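PDB 4GOQ: DUF1491 domain-containing protein from Caulobacter crescentus, which is of unknown function but folds as a small, single-chain alpha/beta domain of the DUF1491 family. Local coordinates for residues A[8-13]-A[35-40]. Residues are numbered along the deposited sequence; the frame is centred on the assembly and turned at random.
Sequences IWVAAL and GAVLVK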
loop_
_atom_site.group_PDB
_atom_site.type_symbol
_atom_site.label_atom_id
_atom_site.label_comp_id
_atom_site.label_asym_id
_atom_site.label_seq_id
_atom_site.Cartn_x
_atom_site.Cartn_y
_atom_site.Cartn_z
ATOM N N ILE A 8 4.031 13.414 0.272
ATOM C CA ILE A 8 3.010 14.092 1.107
ATOM C C ILE A 8 1.883 13.085 1.436
ATOM O O ILE A 8 1.423 12.983 2.576
ATOM C CB ILE A 8 2.495 15.363 0.380
ATOM C CG1 ILE A 8 3.641 16.422 0.283
ATOM C CG2 ILE A 8 1.275 15.987 1.112
ATOM C CD1 ILE A 8 3.318 17.657 -0.594
ATOM N N TRP A 9 1.425 12.390 0.425
ATOM C CA TRP A 9 0.366 11.390 0.550
ATOM C C TRP A 9 0.827 10.235 1.479
ATOM O O TRP A 9 0.055 9.747 2.316
ATOM C CB TRP A 9 -0.003 10.887 -0.863
ATOM C CG TRP A 9 -1.120 9.870 -0.859
ATOM C CD1 TRP A 9 -2.461 10.118 -1.016
ATOM C CD2 TRP A 9 -0.995 8.470 -0.575
ATOM N NE1 TRP A 9 -3.176 8.939 -0.883
ATOM C CE2 TRP A 9 -2.297 7.916 -0.599
ATOM C CE3 TRP A 9 0.105 7.615 -0.315
ATOM C CZ2 TRP A 9 -2.535 6.555 -0.355
ATOM C CZ3 TRP A 9 -0.132 6.273 -0.049
ATOM C CH2 TRP A 9 -1.432 5.744 -0.109
ATOM N N VAL A 10 2.080 9.791 1.326
ATOM C CA VAL A 10 2.625 8.716 2.164
ATOM C C VAL A 10 2.707 9.189 3.635
ATOM O O VAL A 10 2.305 8.432 4.526
ATOM C CB VAL A 10 3.977 8.158 1.626
ATOM C CG1 VAL A 10 4.588 7.141 2.601
ATOM C CG2 VAL A 10 3.792 7.513 0.240
ATOM N N ALA A 11 3.138 10.448 3.878
ATOM C CA ALA A 11 3.205 11.018 5.236
ATOM C C ALA A 11 1.819 11.006 5.892
ATOM O O ALA A 11 1.699 10.682 7.079
ATOM C CB ALA A 11 3.779 12.441 5.204
ATOM N N ALA A 12 0.768 11.336 5.123
ATOM C CA ALA A 12 -0.593 11.328 5.660
ATOM C C ALA A 12 -1.022 9.890 6.016
ATOM O O ALA A 12 -1.673 9.672 7.035
ATOM C CB ALA A 12 -1.565 11.922 4.643
ATOM N N LEU A 13 -0.698 8.920 5.152
ATOM C CA LEU A 13 -1.071 7.516 5.400
ATOM C C LEU A 13 -0.388 6.985 6.687
ATOM O O LEU A 13 -1.066 6.418 7.566
ATOM C CB LEU A 13 -0.709 6.647 4.192
ATOM C CG LEU A 13 -0.871 5.099 4.378
ATOM C CD1 LEU A 13 -2.367 4.708 4.542
ATOM C CD2 LEU A 13 -0.342 4.375 3.154
ATOM N N GLY A 35 6.186 8.993 -7.795
ATOM C CA GLY A 35 6.294 7.546 -7.670
ATOM C C GLY A 35 4.978 6.876 -7.319
ATOM O O GLY A 35 4.192 7.390 -6.504
ATOM N N ALA A 36 4.730 5.710 -7.936
ATOM C CA ALA A 36 3.563 4.882 -7.618
ATOM C C ALA A 36 3.715 4.314 -6.211
ATOM O O ALA A 36 4.815 4.325 -5.672
ATOM C CB ALA A 36 3.455 3.755 -8.616
ATOM N N VAL A 37 2.643 3.774 -5.629
ATOM C CA VAL A 37 2.672 3.222 -4.271
ATOM C C VAL A 37 2.033 1.829 -4.221
ATOM O O VAL A 37 0.981 1.612 -4.818
ATOM C CB VAL A 37 1.954 4.153 -3.236
ATOM C CG1 VAL A 37 2.048 3.583 -1.816
ATOM C CG2 VAL A 37 2.508 5.583 -3.257
ATOM N N LEU A 38 2.695 0.898 -3.501
ATOM C CA LEU A 38 2.169 -0.408 -3.128
ATOM C C LEU A 38 1.918 -0.362 -1.646
ATOM O O LEU A 38 2.812 0.014 -0.904
ATOM C CB LEU A 38 3.135 -1.580 -3.428
ATOM C CG LEU A 38 3.311 -2.094 -4.839
ATOM C CD1 LEU A 38 4.148 -3.390 -4.806
ATOM C CD2 LEU A 38 1.955 -2.374 -5.529
ATOM N N VAL A 39 0.740 -0.784 -1.194
ATOM C CA VAL A 39 0.451 -0.830 0.234
ATOM C C VAL A 39 0.215 -2.280 0.632
ATOM O O VAL A 39 -0.667 -2.922 0.075
ATOM C CB VAL A 39 -0.753 0.068 0.635
ATOM C CG1 VAL A 39 -1.068 -0.056 2.131
ATOM C CG2 VAL A 39 -0.506 1.519 0.249
ATOM N N LYS A 40 1.003 -2.777 1.586
ATOM C CA LYS A 40 0.853 -4.123 2.146
ATOM C C LYS A 40 0.184 -3.986 3.500
ATOM O O LYS A 40 0.785 -3.435 4.409
ATOM C CB LYS A 40 2.222 -4.801 2.280
ATOM C CG LYS A 40 2.129 -6.248 2.804
ATOM C CD LYS A 40 3.586 -6.740 2.999
ATOM C CE LYS A 40 3.685 -8.090 3.588
ATOM N NZ LYS A 40 5.090 -8.361 4.029
#
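W9 and V37 make the closest approach between helical residues 8-13 and residues 35-40, W9 CZ3 lying 3.9 Å from V37 CG1. With CG anti to the backbone N (chi1 -178°), the indole reaches from the helix down to the strand, and its far end also brings CH2 to 4.3 Å from V39 CG2, a methyl at the ring edge near its plane. A broad ring suits this place because it can span two alternate strand residues. V37 divides its branches: CG1 serves W9, while CG2 meets V10 CG2 at 4.2 Å. L13, one turn on from W9, has its CB above one face of the indole, offset toward the rim, and sets CD2 4.1 Å from V39 CG2. Beta-branched valines suit the strand and offer a short methyl surface; the longer leucine spans the wider backbone separation at L13 and V39. Buried V10, L13, V37 and V39 form the tight side, V10 and L13 also packing on strand 91-97. W9, partly exposed, marks the looser one, near a glycerol probably from the crystallisation liquor, its NE1 hydrogen-bonded to E106. The axes of 8-13 and 37-40, 11.3 Å apart and 13° from parallel, joined by apolar contacts alone, are characteristic of a helix layered on a mixed beta-sheet in an alpha/beta fold.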